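Endo-1,4-beta-xylanase (Uncultured bacterium, PDB 7AX7) belongs to a multidomain xylanase, of which this carbohydrate esterase family 4 domain uses cobalt(II) to cleave acetyl groups from acetylated xylan. Local coordinates at residues 22-27 with 160-165; 67-72 with 97-102; 138-143 with 166-171. All coordinates share one frame; numbering follows the deposited sequence.

Interaction 1 (22-27 with 160-165); sequences LDILER and QTVQAL
The backbone oxygen Val162 O is met by two groups: Ile24 CD1 lies 3.4 Å from it across the contact, and Leu165 N gives it a weak bond within its own helix. Residue 166, one turn on, is a proline without an N-H, so the usual helical donor to this oxygen is missing and the methyl of Ile24 packs against it. CD1 also reaches the side chain of Val162, 3.7 Å from CG1. Ile24 splits its two arms between two partners. CG1 is anti to the carbonyl carbon (chi1 -68°) and carries CD1 toward Val162, whereas CG2 meets Leu165 CD2 at 3.7 Å. Leu165 swings CG anti to its own nitrogen (chi1 -172°), which brings CG and CD2 against the Ile24 branch. Leu25 adds the end of its side chain, crossing Leu165 at about a right angle with CD2 4.1 Å from Leu165 CD2. The two helical segments run almost parallel, 9° apart, with axes 10.2 Å from each other. Outside the pair, Asp23 and Glu26 both form salt bridges with Arg51, tying helix 16-28 to helix 46-54, while Ala164 packs on helix 133-143. Helices 16-28 and 159-174 follow the adjacent parallel strands 4-11 and 148-153 and pack side by side in the alpha/beta fold of the NodB homology domain.

Interaction 2 (67-72 with 97-102); sequences QDMTNM and KFFRPP
Two loops beside the cobalt site meet here, Met69 resting on Pro102 and Phe99, and the Gln67 backbone on Pro102. The thioether sulfur is the hub: Met69 SD lies 3.7 Å from Pro102 CD and 4.0 Å from Phe99 CZ. Relative to the phenyl ring the sulfur sits at the edge, 75° off the normal, which makes this a Met-aromatic contact of the edge type. Met69 gets there with CG anti to its carbonyl carbon (chi1 -57°). The Pro102 ring is also touched by the backbone of Gln67, whose O is 3.5 Å from Pro102 CB. A single water bridges the loops, accepting from Met69 N at 3.0 Å and donating to Pro102 O at 2.8 Å.

Loop 67-72 directly follows the H-x-x-x-H metal motif, whose His62 and His66 bind cobalt together with Asp12. Segment 97-102 ends in the Arg-Pro-Pro sequence, consistent with the R-x-P motif that lines the catalytic groove in family 4 esterases; the Pro102 side chain lies about 5 Å from the metal and from a bound acetate. Arg100 forms a salt bridge with Asp11, and Arg100 O is hydrogen-bonded to His62 ND1, which ties this segment to a metal ligand. In the opposing loop, the bond from Thr70 N to Asp68 OD1, 3.0 Å long, makes an Asx turn. Thr70 OG1 is a second donor to the same Asp68 OD1, at 2.7 Å and from above the carboxylate plane.

Interaction 3 (138-143 with 166-171); sequences NNALGA and PQIIEG
Ala140 and Ile168 face each other so that one methyl sits in the fork of a branched side chain. Ala140 CB is 3.6 Å from Ile168 CD1, and both CG1 and CG2 of Ile168 also close on it. The isoleucine holds CG1 anti to its carbonyl carbon (chi1 -67°), leaving its two branches turned around the alanine. Leu141, one residue on, brings the end of its side chain across to the backbone of the other helix instead: its CD2 is 3.9 Å from Ile168 O and 4.0 Å from Gly171 C. Gly171 has no side chain, which leaves its main chain accessible to the leucine methyl. The axes approach to 9.4 Å at a crossing angle of -25°. Polar groups lie at the margin, where Gln167 NE2 hydrogen-bonds Gln134 OE1, a further link to helix 133-143. Between the segments themselves the contact has no directional bonds; it rests on alkyl packing between Ala140 and Ile168 and on a leucine methyl over the backbone of Ile168 and Gly171.

Interactions 1 and 3 share helix 159-174, which packs on helix 16-28 on one side and on helix 133-143 on another, with residues of both halves reaching each. Their centres are 12 Å apart and they touch, Ile169 CD1 lying 3.9 Å from Ile24 CG2. Their segments interleave along the chain, and the three helices follow strands 4-11, 118-123 and 148-153 of the parallel sheet. Interaction 2 is about 26 and 27 Å from them, centre to centre, across the middle of the chain. In sequence it falls between the two segments of interaction 1 and before interaction 3. One region of the domain is thus helix packing, while the other carries loops beside the cobalt site.

Interaction 1 (22-27 with 160-165)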
loop_
_atom_site.group_PDB
_atom_site.type_symbol
_atom_site.label_atom_id
_atom_site.label_comp_id
_atom_site.label_asym_id
_atom_site.label_seq_id
_atom_site.Cartn_x
_atom_site.Cartn_y
_atom_site.Cartn_z
ATOM N N LEU A 22 -11.916 -2.445 -4.562
ATOM C CA LEU A 22 -12.461 -1.111 -4.800
ATOM C C LEU A 22 -13.968 -1.070 -4.574
ATOM O O LEU A 22 -14.492 -0.105 -4.001
ATOM C CB LEU A 22 -12.128 -0.664 -6.223
ATOM C CG LEU A 22 -10.650 -0.412 -6.536
ATOM C CD1 LEU A 22 -10.518 -0.125 -8.013
ATOM C CD2 LEU A 22 -10.083 0.744 -5.684
ATOM N N ASP A 23 -14.685 -2.087 -5.062
ATOM C CA ASP A 23 -16.123 -2.162 -4.826
ATOM C C ASP A 23 -16.434 -1.994 -3.350
ATOM O O ASP A 23 -17.358 -1.262 -2.979
ATOM C CB ASP A 23 -16.676 -3.497 -5.329
ATOM C CG ASP A 23 -16.694 -3.600 -6.845
ATOM O OD1 ASP A 23 -16.522 -2.567 -7.531
ATOM O OD2 ASP A 23 -16.878 -4.729 -7.345
ATOM N N ILE A 24 -15.650 -2.653 -2.492
ATOM C CA ILE A 24 -15.890 -2.599 -1.053
ATOM C C ILE A 24 -15.500 -1.230 -0.494
ATOM O O ILE A 24 -16.244 -0.622 0.286
ATOM C CB ILE A 24 -15.131 -3.741 -0.355
ATOM C CG1 ILE A 24 -15.747 -5.094 -0.735
ATOM C CG2 ILE A 24 -15.079 -3.526 1.159
ATOM C CD1 ILE A 24 -14.801 -6.285 -0.493
ATOM N N LEU A 25 -14.323 -0.730 -0.872
ATOM C CA LEU A 25 -13.921 0.601 -0.434
ATOM C C LEU A 25 -14.956 1.643 -0.837
ATOM O O LEU A 25 -15.305 2.521 -0.041
ATOM C CB LEU A 25 -12.547 0.958 -1.004
ATOM C CG LEU A 25 -11.348 0.084 -0.596
ATOM C CD1 LEU A 25 -10.095 0.576 -1.299
ATOM C CD2 LEU A 25 -11.144 0.076 0.929
ATOM N N GLU A 26 -15.472 1.554 -2.063
ATOM C CA GLU A 26 -16.485 2.514 -2.500
ATOM C C GLU A 26 -17.753 2.387 -1.668
ATOM O O GLU A 26 -18.358 3.398 -1.283
ATOM C CB GLU A 26 -16.798 2.314 -3.983
ATOM C CG GLU A 26 -17.842 3.272 -4.552
ATOM C CD GLU A 26 -18.068 3.057 -6.049
ATOM O OE1 GLU A 26 -17.871 1.916 -6.522
ATOM O OE2 GLU A 26 -18.438 4.027 -6.750
ATOM N N ARG A 27 -18.172 1.150 -1.385
ATOM C CA ARG A 27 -19.396 0.926 -0.621
ATOM C C ARG A 27 -19.330 1.623 0.731
ATOM O O ARG A 27 -20.310 2.229 1.172
ATOM C CB ARG A 27 -19.622 -0.583 -0.460
ATOM C CG ARG A 27 -20.885 -1.024 0.279
ATOM C CD ARG A 27 -20.796 -2.527 0.632
ATOM N NE ARG A 27 -20.329 -3.317 -0.508
ATOM C CZ ARG A 27 -19.710 -4.494 -0.427
ATOM N NH1 ARG A 27 -19.455 -5.062 0.751
ATOM N NH2 ARG A 27 -19.337 -5.103 -1.540
ATOM N N GLN A 160 -9.613 -14.197 -0.220
ATOM C CA GLN A 160 -9.881 -14.270 1.215
ATOM C C GLN A 160 -9.698 -12.915 1.892
ATOM O O GLN A 160 -10.330 -12.643 2.923
ATOM C CB GLN A 160 -8.999 -15.333 1.863
ATOM C CG GLN A 160 -9.411 -16.755 1.508
ATOM C CD GLN A 160 -8.437 -17.796 2.032
ATOM O OE1 GLN A 160 -7.297 -17.882 1.577
ATOM N NE2 GLN A 160 -8.882 -18.589 2.990
ATOM N N THR A 161 -8.845 -12.053 1.336
ATOM C CA THR A 161 -8.750 -10.684 1.842
ATOM C C THR A 161 -9.949 -9.862 1.402
ATOM O O THR A 161 -10.452 -9.026 2.166
ATOM C CB THR A 161 -7.447 -10.044 1.378
ATOM O OG1 THR A 161 -6.364 -10.611 2.132
ATOM C CG2 THR A 161 -7.471 -8.511 1.559
ATOM N N VAL A 162 -10.428 -10.090 0.177
ATOM C CA VAL A 162 -11.687 -9.484 -0.245
ATOM C C VAL A 162 -12.814 -9.866 0.710
ATOM O O VAL A 162 -13.609 -9.016 1.128
ATOM C CB VAL A 162 -12.008 -9.884 -1.695
ATOM C CG1 VAL A 162 -13.379 -9.364 -2.084
ATOM C CG2 VAL A 162 -10.922 -9.340 -2.644
ATOM N N GLN A 163 -12.896 -11.147 1.082
ATOM C CA GLN A 163 -13.924 -11.569 2.028
ATOM C C GLN A 163 -13.745 -10.894 3.381
ATOM O O GLN A 163 -14.727 -10.538 4.038
ATOM C CB GLN A 163 -13.904 -13.091 2.194
ATOM C CG GLN A 163 -14.380 -13.862 0.987
ATOM C CD GLN A 163 -14.133 -15.361 1.131
ATOM O OE1 GLN A 163 -13.000 -15.842 0.978
ATOM N NE2 GLN A 163 -15.187 -16.102 1.439
ATOM N N ALA A 164 -12.496 -10.702 3.805
ATOM C CA ALA A 164 -12.209 -10.142 5.123
ATOM C C ALA A 164 -12.463 -8.643 5.192
ATOM O O ALA A 164 -12.789 -8.128 6.264
ATOM C CB ALA A 164 -10.756 -10.431 5.500
ATOM N N LEU A 165 -12.325 -7.929 4.075
ATOM C CA LEU A 165 -12.286 -6.472 4.139
ATOM C C LEU A 165 -13.553 -5.831 4.721
ATOM O O LEU A 165 -13.422 -4.853 5.480
ATOM C CB LEU A 165 -11.977 -5.924 2.739
ATOM C CG LEU A 165 -11.705 -4.420 2.654
ATOM C CD1 LEU A 165 -10.526 -4.019 3.539
ATOM C CD2 LEU A 165 -11.456 -3.999 1.218
#

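Interaction 2 (67-72 with 97-102)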
loop_
_atom_site.group_PDB
_atom_site.type_symbol
_atom_site.label_atom_id
_atom_site.label_comp_id
_atom_site.label_asym_id
_atom_site.label_seq_id
_atom_site.Cartn_x
_atom_site.Cartn_y
_atom_site.Cartn_z
ATOM N N GLN A 67 11.162 -8.048 -7.394
ATOM C CA GLN A 67 12.187 -8.984 -6.956
ATOM C C GLN A 67 12.775 -8.508 -5.633
ATOM O O GLN A 67 12.535 -7.382 -5.191
ATOM C CB GLN A 67 13.282 -9.140 -8.014
ATOM C CG GLN A 67 12.775 -9.737 -9.325
ATOM C CD GLN A 67 13.853 -9.779 -10.402
ATOM O OE1 GLN A 67 14.403 -10.839 -10.697
ATOM N NE2 GLN A 67 14.164 -8.619 -10.984
ATOM N N ASP A 68 13.535 -9.397 -4.989
ATOM C CA ASP A 68 14.265 -9.045 -3.777
ATOM C C ASP A 68 15.361 -8.054 -4.145
ATOM O O ASP A 68 16.364 -8.421 -4.766
ATOM C CB ASP A 68 14.848 -10.295 -3.124
ATOM C CG ASP A 68 15.526 -10.003 -1.794
ATOM O OD1 ASP A 68 15.955 -8.858 -1.572
ATOM O OD2 ASP A 68 15.632 -10.923 -0.966
ATOM N N MET A 69 15.167 -6.793 -3.781
ATOM C CA MET A 69 16.068 -5.745 -4.243
ATOM C C MET A 69 17.345 -5.650 -3.411
ATOM O O MET A 69 18.223 -4.844 -3.743
ATOM C CB MET A 69 15.318 -4.404 -4.276
ATOM C CG MET A 69 14.055 -4.456 -5.166
ATOM S SD MET A 69 13.020 -2.970 -5.208
ATOM C CE MET A 69 14.093 -1.770 -5.999
ATOM N N THR A 70 17.487 -6.461 -2.358
ATOM C CA THR A 70 18.789 -6.563 -1.710
ATOM C C THR A 70 19.798 -7.305 -2.580
ATOM O O THR A 70 20.998 -7.262 -2.292
ATOM C CB THR A 70 18.680 -7.239 -0.329
ATOM O OG1 THR A 70 18.377 -8.636 -0.470
ATOM C CG2 THR A 70 17.609 -6.569 0.517
ATOM N N ASN A 71 19.355 -7.946 -3.660
ATOM C CA ASN A 71 20.265 -8.634 -4.566
ATOM C C ASN A 71 20.482 -7.868 -5.869
ATOM O O ASN A 71 20.907 -8.459 -6.868
ATOM C CB ASN A 71 19.748 -10.049 -4.828
ATOM C CG ASN A 71 19.466 -10.804 -3.533
ATOM O OD1 ASN A 71 18.401 -11.394 -3.349
ATOM N ND2 ASN A 71 20.413 -10.762 -2.624
ATOM N N MET A 72 20.232 -6.557 -5.868
ATOM C CA MET A 72 20.281 -5.737 -7.074
ATOM C C MET A 72 21.349 -4.655 -6.967
ATOM O O MET A 72 21.624 -4.127 -5.885
ATOM C CB MET A 72 18.927 -5.058 -7.351
ATOM C CG MET A 72 17.874 -5.945 -7.972
ATOM S SD MET A 72 16.345 -5.048 -8.386
ATOM C CE MET A 72 16.997 -3.611 -9.158
ATOM N N LYS A 97 4.501 9.011 -4.184
ATOM C CA LYS A 97 5.125 9.649 -3.032
ATOM C C LYS A 97 5.776 8.667 -2.072
ATOM O O LYS A 97 6.555 9.096 -1.215
ATOM C CB LYS A 97 4.104 10.482 -2.240
ATOM C CG LYS A 97 3.443 11.593 -3.028
ATOM C CD LYS A 97 4.474 12.548 -3.593
ATOM C CE LYS A 97 3.888 13.945 -3.821
ATOM N NZ LYS A 97 2.742 13.957 -4.771
ATOM N N PHE A 98 5.469 7.377 -2.175
ATOM C CA PHE A 98 5.936 6.394 -1.214
ATOM C C PHE A 98 6.382 5.129 -1.931
ATOM O O PHE A 98 5.913 4.815 -3.029
ATOM C CB PHE A 98 4.847 6.093 -0.185
ATOM C CG PHE A 98 4.512 7.271 0.667
ATOM C CD1 PHE A 98 5.300 7.587 1.771
ATOM C CD2 PHE A 98 3.442 8.099 0.339
ATOM C CE1 PHE A 98 5.004 8.707 2.559
ATOM C CE2 PHE A 98 3.128 9.212 1.117
ATOM C CZ PHE A 98 3.910 9.521 2.228
ATOM N N PHE A 99 7.302 4.415 -1.286
ATOM C CA PHE A 99 7.825 3.141 -1.746
ATOM C C PHE A 99 7.659 2.102 -0.646
ATOM O O PHE A 99 7.906 2.386 0.532
ATOM C CB PHE A 99 9.313 3.272 -2.127
ATOM C CG PHE A 99 10.030 1.962 -2.285
ATOM C CD1 PHE A 99 9.761 1.131 -3.365
ATOM C CD2 PHE A 99 11.015 1.577 -1.374
ATOM C CE1 PHE A 99 10.450 -0.067 -3.532
ATOM C CE2 PHE A 99 11.705 0.377 -1.530
ATOM C CZ PHE A 99 11.419 -0.448 -2.614
ATOM N N ARG A 100 7.237 0.900 -1.026
ATOM C CA ARG A 100 7.266 -0.225 -0.099
ATOM C C ARG A 100 8.128 -1.336 -0.684
ATOM O O ARG A 100 7.854 -1.803 -1.801
ATOM C CB ARG A 100 5.864 -0.740 0.212
ATOM C CG ARG A 100 5.864 -1.930 1.154
ATOM C CD ARG A 100 4.427 -2.363 1.408
ATOM N NE ARG A 100 3.846 -1.692 2.556
ATOM C CZ ARG A 100 2.557 -1.387 2.674
ATOM N NH1 ARG A 100 1.700 -1.670 1.699
ATOM N NH2 ARG A 100 2.129 -0.787 3.765
ATOM N N PRO A 101 9.170 -1.774 0.013
ATOM C CA PRO A 101 10.101 -2.755 -0.558
ATOM C C PRO A 101 9.460 -4.127 -0.703
ATOM O O PRO A 101 8.794 -4.614 0.222
ATOM C CB PRO A 101 11.250 -2.779 0.461
ATOM C CG PRO A 101 10.656 -2.298 1.735
ATOM C CD PRO A 101 9.619 -1.276 1.325
ATOM N N PRO A 102 9.643 -4.783 -1.852
ATOM C CA PRO A 102 9.148 -6.158 -2.002
ATOM C C PRO A 102 9.719 -7.061 -0.918
ATOM O O PRO A 102 10.912 -7.011 -0.609
ATOM C CB PRO A 102 9.651 -6.568 -3.392
ATOM C CG PRO A 102 9.849 -5.254 -4.128
ATOM C CD PRO A 102 10.312 -4.292 -3.069
HETATM O O HOH W 1 13.163 -5.754 -1.788
#

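Interaction 3 (138-143 with 166-171)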
loop_
_atom_site.group_PDB
_atom_site.type_symbol
_atom_site.label_atom_id
_atom_site.label_comp_id
_atom_site.label_asym_id
_atom_site.label_seq_id
_atom_site.Cartn_x
_atom_site.Cartn_y
_atom_site.Cartn_z
ATOM N N ASN A 138 -9.151 -10.533 12.214
ATOM C CA ASN A 138 -8.681 -10.300 13.578
ATOM C C ASN A 138 -7.276 -9.699 13.593
ATOM O O ASN A 138 -6.970 -8.850 14.436
ATOM C CB ASN A 138 -8.735 -11.600 14.383
ATOM C CG ASN A 138 -10.163 -12.079 14.608
ATOM O OD1 ASN A 138 -11.104 -11.289 14.554
ATOM N ND2 ASN A 138 -10.328 -13.369 14.852
ATOM N N ASN A 139 -6.412 -10.112 12.663
ATOM C CA ASN A 139 -5.076 -9.527 12.608
ATOM C C ASN A 139 -5.141 -8.037 12.282
ATOM O O ASN A 139 -4.405 -7.234 12.864
ATOM C CB ASN A 139 -4.208 -10.277 11.593
ATOM C CG ASN A 139 -3.863 -11.685 12.051
ATOM O OD1 ASN A 139 -4.060 -12.031 13.219
ATOM N ND2 ASN A 139 -3.340 -12.499 11.139
ATOM N N ALA A 140 -6.018 -7.646 11.357
ATOM C CA ALA A 140 -6.153 -6.232 11.021
ATOM C C ALA A 140 -6.711 -5.436 12.195
ATOM O O ALA A 140 -6.207 -4.352 12.517
ATOM C CB ALA A 140 -7.043 -6.067 9.783
ATOM N N LEU A 141 -7.759 -5.955 12.845
ATOM C CA LEU A 141 -8.345 -5.256 13.983
ATOM C C LEU A 141 -7.370 -5.163 15.150
ATOM O O LEU A 141 -7.360 -4.159 15.874
ATOM C CB LEU A 141 -9.636 -5.951 14.423
ATOM C CG LEU A 141 -10.785 -5.874 13.413
ATOM C CD1 LEU A 141 -12.002 -6.656 13.893
ATOM C CD2 LEU A 141 -11.158 -4.437 13.151
ATOM N N GLY A 142 -6.547 -6.197 15.349
ATOM C CA GLY A 142 -5.581 -6.175 16.426
ATOM C C GLY A 142 -4.367 -5.317 16.149
ATOM O O GLY A 142 -3.660 -4.947 17.085
ATOM N N ALA A 143 -4.101 -5.005 14.881
ATOM C CA ALA A 143 -2.963 -4.166 14.533
ATOM C C ALA A 143 -3.292 -2.681 14.598
ATOM O O ALA A 143 -2.379 -1.851 14.628
ATOM C CB ALA A 143 -2.464 -4.522 13.133
ATOM N N PRO A 166 -14.775 -6.295 4.433
ATOM C CA PRO A 166 -15.937 -5.607 5.024
ATOM C C PRO A 166 -15.939 -5.613 6.543
ATOM O O PRO A 166 -16.210 -4.566 7.145
ATOM C CB PRO A 166 -17.130 -6.366 4.424
ATOM C CG PRO A 166 -16.616 -6.768 3.059
ATOM C CD PRO A 166 -15.193 -7.225 3.367
ATOM N N GLN A 167 -15.632 -6.750 7.184
ATOM C CA GLN A 167 -15.552 -6.775 8.646
ATOM C C GLN A 167 -14.464 -5.842 9.155
ATOM O O GLN A 167 -14.616 -5.216 10.211
ATOM C CB GLN A 167 -15.279 -8.191 9.158
ATOM C CG GLN A 167 -16.442 -9.177 9.067
ATOM C CD GLN A 167 -16.016 -10.619 9.399
ATOM O OE1 GLN A 167 -15.840 -11.448 8.502
ATOM N NE2 GLN A 167 -15.855 -10.913 10.687
ATOM N N ILE A 168 -13.334 -5.783 8.451
ATOM C CA ILE A 168 -12.236 -4.926 8.889
ATOM C C ILE A 168 -12.677 -3.466 8.908
ATOM O O ILE A 168 -12.479 -2.757 9.902
ATOM C CB ILE A 168 -10.992 -5.130 8.002
ATOM C CG1 ILE A 168 -10.420 -6.544 8.191
ATOM C CG2 ILE A 168 -9.917 -4.051 8.332
ATOM C CD1 ILE A 168 -9.356 -6.934 7.149
ATOM N N ILE A 169 -13.287 -2.995 7.816
ATOM C CA ILE A 169 -13.695 -1.591 7.742
ATOM C C ILE A 169 -14.769 -1.300 8.781
ATOM O O ILE A 169 -14.663 -0.352 9.572
ATOM C CB ILE A 169 -14.182 -1.241 6.324
ATOM C CG1 ILE A 169 -13.016 -1.280 5.331
ATOM C CG2 ILE A 169 -14.890 0.131 6.307
ATOM C CD1 ILE A 169 -13.456 -1.227 3.905
ATOM N N GLU A 170 -15.826 -2.114 8.788
ATOM C CA GLU A 170 -16.911 -1.927 9.741
ATOM C C GLU A 170 -16.386 -1.918 11.169
ATOM O O GLU A 170 -16.836 -1.115 11.997
ATOM C CB GLU A 170 -17.949 -3.035 9.566
ATOM C CG GLU A 170 -19.193 -2.868 10.423
ATOM C CD GLU A 170 -19.953 -4.163 10.591
ATOM O OE1 GLU A 170 -20.562 -4.624 9.607
ATOM O OE2 GLU A 170 -19.924 -4.725 11.706
ATOM N N GLY A 171 -15.431 -2.806 11.473
ATOM C CA GLY A 171 -14.940 -2.920 12.837
ATOM C C GLY A 171 -14.077 -1.744 13.253
ATOM O O GLY A 171 -14.136 -1.291 14.400
#